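Local coordinates for protein EIAV protease (Equine infectious anemia virus, PDB 1FMB) that probably cleaves the viral polyprotein as a dimeric retroviral aspartic protease, here with the inhibitor HBY-793 bound, at residues Ala28-Leu33 with Arg79-Asp84; Asn21-Thr26 with Ile85-Leu90. The protein carries 1 engineered substitution. All blocks are in the same frame, centred on the assembly; numbering follows the deposited sequence.

In the fold
The two contacts share one sheet, and their centres are about 9 Å apart. Strand 89-90 of interaction 2 pairs in parallel with strand 18-24, and a probable hydrogen bond from I89 N to V32 O (2.9 Å) ties it to interaction 1. S31 CB packs 3.3 Å from I89 O. This is the psi-shaped arrangement of aspartic proteases: the chain leaves strand 18-24, passes the D-T-G turn and returns as strand 32-34, and strand 89-90 runs between the two. Segment 28-33 gives A28, D29 and T30 to one HYB copy, which also meets D25 of the second subunit; D25 of this chain meets the other copy, and I89 touches both.

Interaction 1 of 2, residues Ala28-Leu33 with Arg79-Asp84; sequences ADTSVL and RMLVAD. With HYB ([2-(2-methyl-propane-2-sulfonylmethyl)-3-naphthalen-1-yl-propionyl-valinyl]-phenylalaninol), chain B.
Strand residues V32 and L33 run parallel to L81 and V82, joined by three backbone hydrogen bonds that pass back and forth between the chains. L81 N donates to S31 O, L33 N to L81 O (2.7 Å, 174° at the hydrogen) and A83 N to L33 O. The carbonyls of L81 and L33 each also receive a CA-H...O contact, from V32 and V82 respectively.

Apolar contacts cover both faces of this short ladder. On the face of V32 and L81, the CG1 branch of V32 stands anti to its own N (chi1 -171°) and thereby reaches the methyl of A83, 3.9 Å between CG1 and CB. T30 extends the same face: its CG2 meets L81 CD1 at 3.7 Å, the two side chains crossing at about a right angle. On the face of L33 and V82 these two side chains lie side by side and point the same way, CD2 of L33 against CG2 of V82. M80 packs on the S31-L33 backbone: a bend at chi3 turns its CE methyl to the V32-L33 peptide and to L33 CB (4.0 Å from CE). Helix 35-40 adds Y38 to L33 and V82.

Polar and ligand contacts fall on D29 to S31. D29 N gives a nearly straight bond (172°) to O33 of HYB, 2.8 Å from N to O, while T30 CG2 touches the inhibitor's C37. The D29 carboxylate turns to two arginines, R92 and R8 of the second subunit; S31 OG is bonded to D93 OD1 and G91 N. Such a segment, binding a peptide-like inhibitor through its backbone before entering the sheet, is characteristic of the retroviral protease substrate cleft.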
loop_
_atom_site.group_PDB
_atom_site.type_symbol
_atom_site.label_atom_id
_atom_site.label_comp_id
_atom_site.label_asym_id
_atom_site.label_seq_id
_atom_site.Cartn_x
_atom_site.Cartn_y
_atom_site.Cartn_z
ATOM N N ALA A 28 2.564 3.172 -0.733
ATOM C CA ALA A 28 3.862 3.426 -0.131
ATOM C C ALA A 28 4.478 4.584 -0.898
ATOM O O ALA A 28 4.534 4.537 -2.147
ATOM C CB ALA A 28 4.749 2.161 -0.183
ATOM N N ASP A 29 4.799 5.680 -0.174
ATOM C CA ASP A 29 5.408 6.812 -0.885
ATOM C C ASP A 29 6.807 6.538 -1.408
ATOM O O ASP A 29 7.211 7.120 -2.412
ATOM C CB ASP A 29 5.590 8.037 0.004
ATOM C CG ASP A 29 4.282 8.653 0.468
ATOM O OD1 ASP A 29 3.180 8.393 -0.071
ATOM O OD2 ASP A 29 4.411 9.530 1.371
ATOM N N THR A 30 7.428 5.585 -0.717
ATOM C CA THR A 30 8.803 5.284 -1.049
ATOM C C THR A 30 9.026 3.801 -0.886
ATOM O O THR A 30 8.213 3.018 -0.391
ATOM C CB THR A 30 9.650 6.165 -0.069
ATOM O OG1 THR A 30 11.006 6.057 -0.519
ATOM C CG2 THR A 30 9.534 5.651 1.352
ATOM N N SER A 31 10.106 3.337 -1.467
ATOM C CA SER A 31 10.415 1.876 -1.505
ATOM C C SER A 31 11.301 1.461 -0.320
ATOM O O SER A 31 12.210 2.204 0.037
ATOM C CB SER A 31 11.139 1.697 -2.799
ATOM O OG SER A 31 10.291 1.904 -3.928
ATOM N N VAL A 32 11.081 0.265 0.196
ATOM C CA VAL A 32 11.813 -0.218 1.360
ATOM C C VAL A 32 12.229 -1.674 1.205
ATOM O O VAL A 32 11.481 -2.578 0.875
ATOM C CB VAL A 32 10.834 -0.170 2.570
ATOM C CG1 VAL A 32 11.618 -0.465 3.877
ATOM C CG2 VAL A 32 10.274 1.256 2.702
ATOM N N LEU A 33 13.498 -1.897 1.451
ATOM C CA LEU A 33 14.042 -3.279 1.416
ATOM C C LEU A 33 14.022 -3.731 2.887
ATOM O O LEU A 33 14.407 -2.989 3.829
ATOM C CB LEU A 33 15.442 -2.954 0.946
ATOM C CG LEU A 33 16.478 -3.944 0.489
ATOM C CD1 LEU A 33 15.863 -4.791 -0.636
ATOM C CD2 LEU A 33 17.703 -3.143 0.056
ATOM N N ARG A 79 18.228 5.166 -4.455
ATOM C CA ARG A 79 18.466 4.806 -3.091
ATOM C C ARG A 79 17.181 4.132 -2.591
ATOM O O ARG A 79 16.082 4.511 -3.038
ATOM C CB ARG A 79 18.775 5.955 -2.153
ATOM C CG ARG A 79 20.267 6.268 -2.244
ATOM C CD ARG A 79 20.809 6.444 -0.842
ATOM N NE ARG A 79 21.817 7.494 -0.801
ATOM C CZ ARG A 79 21.771 8.438 0.146
ATOM N NH1 ARG A 79 20.825 8.506 1.077
ATOM N NH2 ARG A 79 22.720 9.371 0.131
ATOM N N MET A 80 17.281 3.135 -1.724
ATOM C CA MET A 80 16.122 2.477 -1.180
ATOM C C MET A 80 16.300 2.528 0.348
ATOM O O MET A 80 17.446 2.469 0.800
ATOM C CB MET A 80 16.087 0.978 -1.492
ATOM C CG MET A 80 15.277 0.713 -2.748
ATOM S SD MET A 80 15.151 -1.035 -3.133
ATOM C CE MET A 80 13.626 -1.651 -2.394
ATOM N N LEU A 81 15.203 2.643 1.076
ATOM C CA LEU A 81 15.353 2.597 2.534
ATOM C C LEU A 81 15.472 1.143 2.959
ATOM O O LEU A 81 15.105 0.197 2.200
ATOM C CB LEU A 81 14.083 3.156 3.206
ATOM C CG LEU A 81 13.763 4.598 2.772
ATOM C CD1 LEU A 81 12.525 5.102 3.496
ATOM C CD2 LEU A 81 14.964 5.487 3.066
ATOM N N VAL A 82 16.040 0.841 4.118
ATOM C CA VAL A 82 16.166 -0.526 4.667
ATOM C C VAL A 82 15.495 -0.535 6.057
ATOM O O VAL A 82 15.734 0.368 6.887
ATOM C CB VAL A 82 17.629 -0.970 4.772
ATOM C CG1 VAL A 82 17.628 -2.386 5.302
ATOM C CG2 VAL A 82 18.333 -0.827 3.419
ATOM N N ALA A 83 14.600 -1.467 6.352
ATOM C CA ALA A 83 13.932 -1.478 7.672
ATOM C C ALA A 83 13.472 -2.847 8.070
ATOM O O ALA A 83 13.339 -3.749 7.207
ATOM C CB ALA A 83 12.758 -0.464 7.636
ATOM N N ASP A 84 13.294 -3.108 9.419
ATOM C CA ASP A 84 12.856 -4.469 9.737
ATOM C C ASP A 84 11.353 -4.629 9.518
ATOM O O ASP A 84 10.593 -4.623 10.500
ATOM C CB ASP A 84 13.074 -4.738 11.237
ATOM C CG ASP A 84 14.549 -5.010 11.483
ATOM O OD1 ASP A 84 15.193 -5.659 10.642
ATOM O OD2 ASP A 84 15.066 -4.590 12.541
HETATM S S1 HYB B . 6.400 7.740 5.125
HETATM O O2 HYB B . 6.117 8.096 6.488
HETATM O O3 HYB B . 6.997 6.471 4.863
HETATM C C4 HYB B . 0.701 9.682 7.594
HETATM C C5 HYB B . 1.820 8.946 7.842
HETATM C C6 HYB B . 2.412 8.141 6.790
HETATM C C7 HYB B . 1.858 8.119 5.559
HETATM C C8 HYB B . 0.620 8.907 5.255
HETATM C C9 HYB B . 0.086 9.677 6.296
HETATM C C10 HYB B . -1.087 10.474 6.065
HETATM C C11 HYB B . -1.683 10.460 4.831
HETATM C C12 HYB B . -1.146 9.670 3.777
HETATM C C13 HYB B . 0.002 8.905 3.998
HETATM O O14 HYB B . -0.380 2.016 2.187
HETATM C C15 HYB B . -0.163 1.017 3.249
HETATM N N16 HYB B . 1.656 2.443 3.997
HETATM C C17 HYB B . 0.398 1.827 4.451
HETATM C C18 HYB B . -0.561 2.966 4.875
HETATM C C19 HYB B . -0.346 3.686 6.190
HETATM C C20 HYB B . 0.343 4.899 6.300
HETATM C C21 HYB B . 0.485 5.585 7.513
HETATM C C22 HYB B . -0.078 5.032 8.669
HETATM C C23 HYB B . -0.791 3.839 8.583
HETATM C C24 HYB B . -0.923 3.169 7.362
HETATM N N25 HYB B . 3.943 4.389 4.540
HETATM C C26 HYB B . 4.046 3.032 3.942
HETATM C C27 HYB B . 2.868 2.245 4.633
HETATM O O28 HYB B . 2.987 1.484 5.580
HETATM C C29 HYB B . 5.425 2.355 4.139
HETATM C C30 HYB B . 5.361 0.852 3.822
HETATM C C31 HYB B . 6.425 3.115 3.237
HETATM C C32 HYB B . 4.028 5.546 3.828
HETATM O O33 HYB B . 4.168 5.575 2.599
HETATM C C34 HYB B . 3.840 6.841 4.646
HETATM C C35 HYB B . 2.379 7.284 4.376
HETATM C C36 HYB B . 4.859 7.957 4.251
HETATM C C37 HYB B . 7.961 8.636 2.975
HETATM C C38 HYB B . 7.549 8.997 4.425
HETATM C C39 HYB B . 8.828 8.907 5.292
HETATM C C40 HYB B . 6.917 10.407 4.521
#

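Interaction 2 of 2, residues Asn21-Thr26 with Ile85-Leu90; sequences NVLLDT and IPVTIL. With HYB ([2-(2-methyl-propane-2-sulfonylmethyl)-3-naphthalen-1-yl-propionyl-valinyl]-phenylalaninol), chain C.
The D25 carboxylate has hydroxyl O14 of HYB over one face, 2.7 Å from OD2. L23 CD2 lies over the same face, beside the hydroxyl. I89 CG2 lies 3.6 Å from OD2, at the carboxylate's edge and somewhat toward the other face. The P86 ring sits obliquely at the rim of the inhibitor's phenyl ring, and P86 CB and V87 CB lie against its naphthalene. With CG anti to the backbone N (chi1 -171°), D25 holds its carboxylate out to the inhibitor, and OD1 takes the N-H of G27.

Behind it, the segments pair in parallel, L23 with I89 and L24 with L90. L23 N donates to T88 O, L90 N to L23 O, and D25 N to L90 O (2.9 Å). A water joins N21 O to T88 N. V22 straddles two partners: CG1 meets T88 CG2 and CG2 meets L90 CD2, each pair at 3.6 Å. T88 OG1 is bonded to H37 ND1 and T34 N.

L24 O accepts T26 OG1 of the second subunit, the fireman's grip of retroviral proteases. The backbone bonds hold D25 beside D25 of the second subunit, its carboxylate turned to the inhibitor's hydroxyl, as expected of this family's catalytic aspartate pair.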
loop_
_atom_site.group_PDB
_atom_site.type_symbol
_atom_site.label_atom_id
_atom_site.label_comp_id
_atom_site.label_asym_id
_atom_site.label_seq_id
_atom_site.Cartn_x
_atom_site.Cartn_y
_atom_site.Cartn_z
ATOM N N ASN A 21 11.544 -11.181 -4.619
ATOM C CA ASN A 21 10.097 -11.076 -4.840
ATOM C C ASN A 21 9.699 -9.813 -4.041
ATOM O O ASN A 21 10.121 -9.729 -2.884
ATOM C CB ASN A 21 9.255 -12.198 -4.256
ATOM C CG ASN A 21 7.914 -12.401 -4.964
ATOM O OD1 ASN A 21 7.758 -12.757 -6.153
ATOM N ND2 ASN A 21 6.866 -12.184 -4.157
ATOM N N VAL A 22 9.050 -8.897 -4.727
ATOM C CA VAL A 22 8.697 -7.606 -4.118
ATOM C C VAL A 22 7.218 -7.276 -4.229
ATOM O O VAL A 22 6.637 -7.772 -5.184
ATOM C CB VAL A 22 9.470 -6.442 -4.765
ATOM C CG1 VAL A 22 10.974 -6.733 -4.669
ATOM C CG2 VAL A 22 9.228 -6.139 -6.209
ATOM N N LEU A 23 6.648 -6.482 -3.336
ATOM C CA LEU A 23 5.235 -6.154 -3.374
ATOM C C LEU A 23 5.141 -4.846 -4.143
ATOM O O LEU A 23 5.935 -3.929 -3.817
ATOM C CB LEU A 23 4.741 -5.981 -1.934
ATOM C CG LEU A 23 3.316 -5.416 -1.803
ATOM C CD1 LEU A 23 2.295 -6.382 -2.368
ATOM C CD2 LEU A 23 2.961 -5.161 -0.339
ATOM N N LEU A 24 4.245 -4.663 -5.100
ATOM C CA LEU A 24 4.056 -3.416 -5.859
ATOM C C LEU A 24 2.946 -2.659 -5.087
ATOM O O LEU A 24 1.777 -3.077 -5.028
ATOM C CB LEU A 24 3.531 -3.739 -7.261
ATOM C CG LEU A 24 4.509 -4.754 -7.936
ATOM C CD1 LEU A 24 3.980 -5.128 -9.319
ATOM C CD2 LEU A 24 5.845 -4.094 -8.000
ATOM N N ASP A 25 3.374 -1.608 -4.440
ATOM C CA ASP A 25 2.507 -0.911 -3.488
ATOM C C ASP A 25 2.211 0.556 -3.734
ATOM O O ASP A 25 3.021 1.456 -3.474
ATOM C CB ASP A 25 3.200 -1.104 -2.113
ATOM C CG ASP A 25 2.395 -0.644 -0.894
ATOM O OD1 ASP A 25 1.245 -0.186 -1.115
ATOM O OD2 ASP A 25 3.040 -0.680 0.162
ATOM N N THR A 26 0.988 0.765 -4.246
ATOM C CA THR A 26 0.589 2.185 -4.514
ATOM C C THR A 26 0.380 2.987 -3.224
ATOM O O THR A 26 0.294 4.223 -3.375
ATOM C CB THR A 26 -0.688 2.302 -5.354
ATOM O OG1 THR A 26 -1.759 1.620 -4.663
ATOM C CG2 THR A 26 -0.518 1.534 -6.665
ATOM N N ILE A 85 10.920 -4.735 8.282
ATOM C CA ILE A 85 9.527 -4.905 7.918
ATOM C C ILE A 85 9.389 -6.295 7.298
ATOM O O ILE A 85 10.391 -6.888 6.948
ATOM C CB ILE A 85 8.989 -3.769 7.046
ATOM C CG1 ILE A 85 9.731 -3.616 5.711
ATOM C CG2 ILE A 85 9.159 -2.477 7.848
ATOM C CD1 ILE A 85 8.919 -2.834 4.670
ATOM N N PRO A 86 8.170 -6.824 7.169
ATOM C CA PRO A 86 7.969 -8.185 6.712
ATOM C C PRO A 86 8.176 -8.410 5.238
ATOM O O PRO A 86 8.305 -9.572 4.875
ATOM C CB PRO A 86 6.449 -8.388 6.987
ATOM C CG PRO A 86 6.202 -7.380 8.047
ATOM C CD PRO A 86 6.967 -6.155 7.650
ATOM N N VAL A 87 8.147 -7.334 4.417
ATOM C CA VAL A 87 8.285 -7.672 2.973
ATOM C C VAL A 87 8.983 -6.540 2.245
ATOM O O VAL A 87 8.971 -5.432 2.805
ATOM C CB VAL A 87 6.837 -7.859 2.454
ATOM C CG1 VAL A 87 6.001 -6.593 2.638
ATOM C CG2 VAL A 87 6.735 -8.271 0.998
ATOM N N THR A 88 9.591 -6.771 1.090
ATOM C CA THR A 88 10.269 -5.645 0.419
ATOM C C THR A 88 9.195 -5.064 -0.516
ATOM O O THR A 88 8.429 -5.798 -1.134
ATOM C CB THR A 88 11.402 -6.212 -0.445
ATOM O OG1 THR A 88 12.482 -6.471 0.475
ATOM C CG2 THR A 88 11.839 -5.177 -1.486
ATOM N N ILE A 89 9.171 -3.743 -0.435
ATOM C CA ILE A 89 8.169 -2.929 -1.151
ATOM C C ILE A 89 8.728 -1.950 -2.139
ATOM O O ILE A 89 9.648 -1.166 -1.909
ATOM C CB ILE A 89 7.459 -2.126 -0.002
ATOM C CG1 ILE A 89 6.756 -3.079 0.966
ATOM C CG2 ILE A 89 6.525 -1.011 -0.507
ATOM C CD1 ILE A 89 6.072 -2.394 2.111
ATOM N N LEU A 90 8.165 -2.002 -3.346
ATOM C CA LEU A 90 8.452 -1.036 -4.373
ATOM C C LEU A 90 7.236 -0.059 -4.248
ATOM O O LEU A 90 6.065 -0.411 -4.502
ATOM C CB LEU A 90 8.422 -1.699 -5.761
ATOM C CG LEU A 90 9.798 -1.892 -6.383
ATOM C CD1 LEU A 90 10.889 -2.246 -5.404
ATOM C CD2 LEU A 90 9.725 -2.831 -7.579
HETATM S S1 HYB C . -3.266 -7.726 7.535
HETATM O O2 HYB C . -2.379 -8.080 8.609
HETATM O O3 HYB C . -3.916 -6.457 7.579
HETATM C C4 HYB C . 2.928 -9.666 7.063
HETATM C C5 HYB C . 2.054 -8.929 7.803
HETATM C C6 HYB C . 1.039 -8.126 7.147
HETATM C C7 HYB C . 0.954 -8.107 5.800
HETATM C C8 HYB C . 1.908 -8.896 4.955
HETATM C C9 HYB C . 2.866 -9.665 5.628
HETATM C C10 HYB C . 3.797 -10.462 4.878
HETATM C C11 HYB C . 3.748 -10.451 3.509
HETATM C C12 HYB C . 2.781 -9.663 2.825
HETATM C C13 HYB C . 1.868 -8.897 3.555
HETATM O O14 HYB C . 1.358 -2.012 1.761
HETATM C C15 HYB C . 1.661 -1.010 2.800
HETATM N N16 HYB C . 0.401 -2.435 4.313
HETATM C C17 HYB C . 1.726 -1.818 4.126
HETATM C C18 HYB C . 2.772 -2.957 4.056
HETATM C C19 HYB C . 3.196 -3.674 5.321
HETATM C C20 HYB C . 2.639 -4.886 5.742
HETATM C C21 HYB C . 3.079 -5.570 6.883
HETATM C C22 HYB C . 4.116 -5.015 7.641
HETATM C C23 HYB C . 4.706 -3.822 7.230
HETATM C C24 HYB C . 4.253 -3.155 6.088
HETATM N N25 HYB C . -1.367 -4.378 5.864
HETATM C C26 HYB C . -1.738 -3.022 5.381
HETATM C C27 HYB C . -0.374 -2.234 5.441
HETATM O O28 HYB C . -0.037 -1.471 6.332
HETATM C C29 HYB C . -2.866 -2.344 6.197
HETATM C C30 HYB C . -2.958 -0.841 5.883
HETATM C C31 HYB C . -4.171 -3.105 5.868
HETATM C C32 HYB C . -1.774 -5.536 5.276
HETATM O O33 HYB C . -2.471 -5.567 4.254
HETATM C C34 HYB C . -1.225 -6.829 5.915
HETATM C C35 HYB C . -0.059 -7.274 4.995
HETATM C C36 HYB C . -2.311 -7.946 6.043
HETATM C C37 HYB C . -5.649 -8.626 6.363
HETATM C C38 HYB C . -4.608 -8.984 7.454
HETATM C C39 HYB C . -5.335 -8.892 8.818
HETATM C C40 HYB C . -4.003 -10.395 7.247
HETATM O O HOH W 1 9.350 -9.373 -0.369
#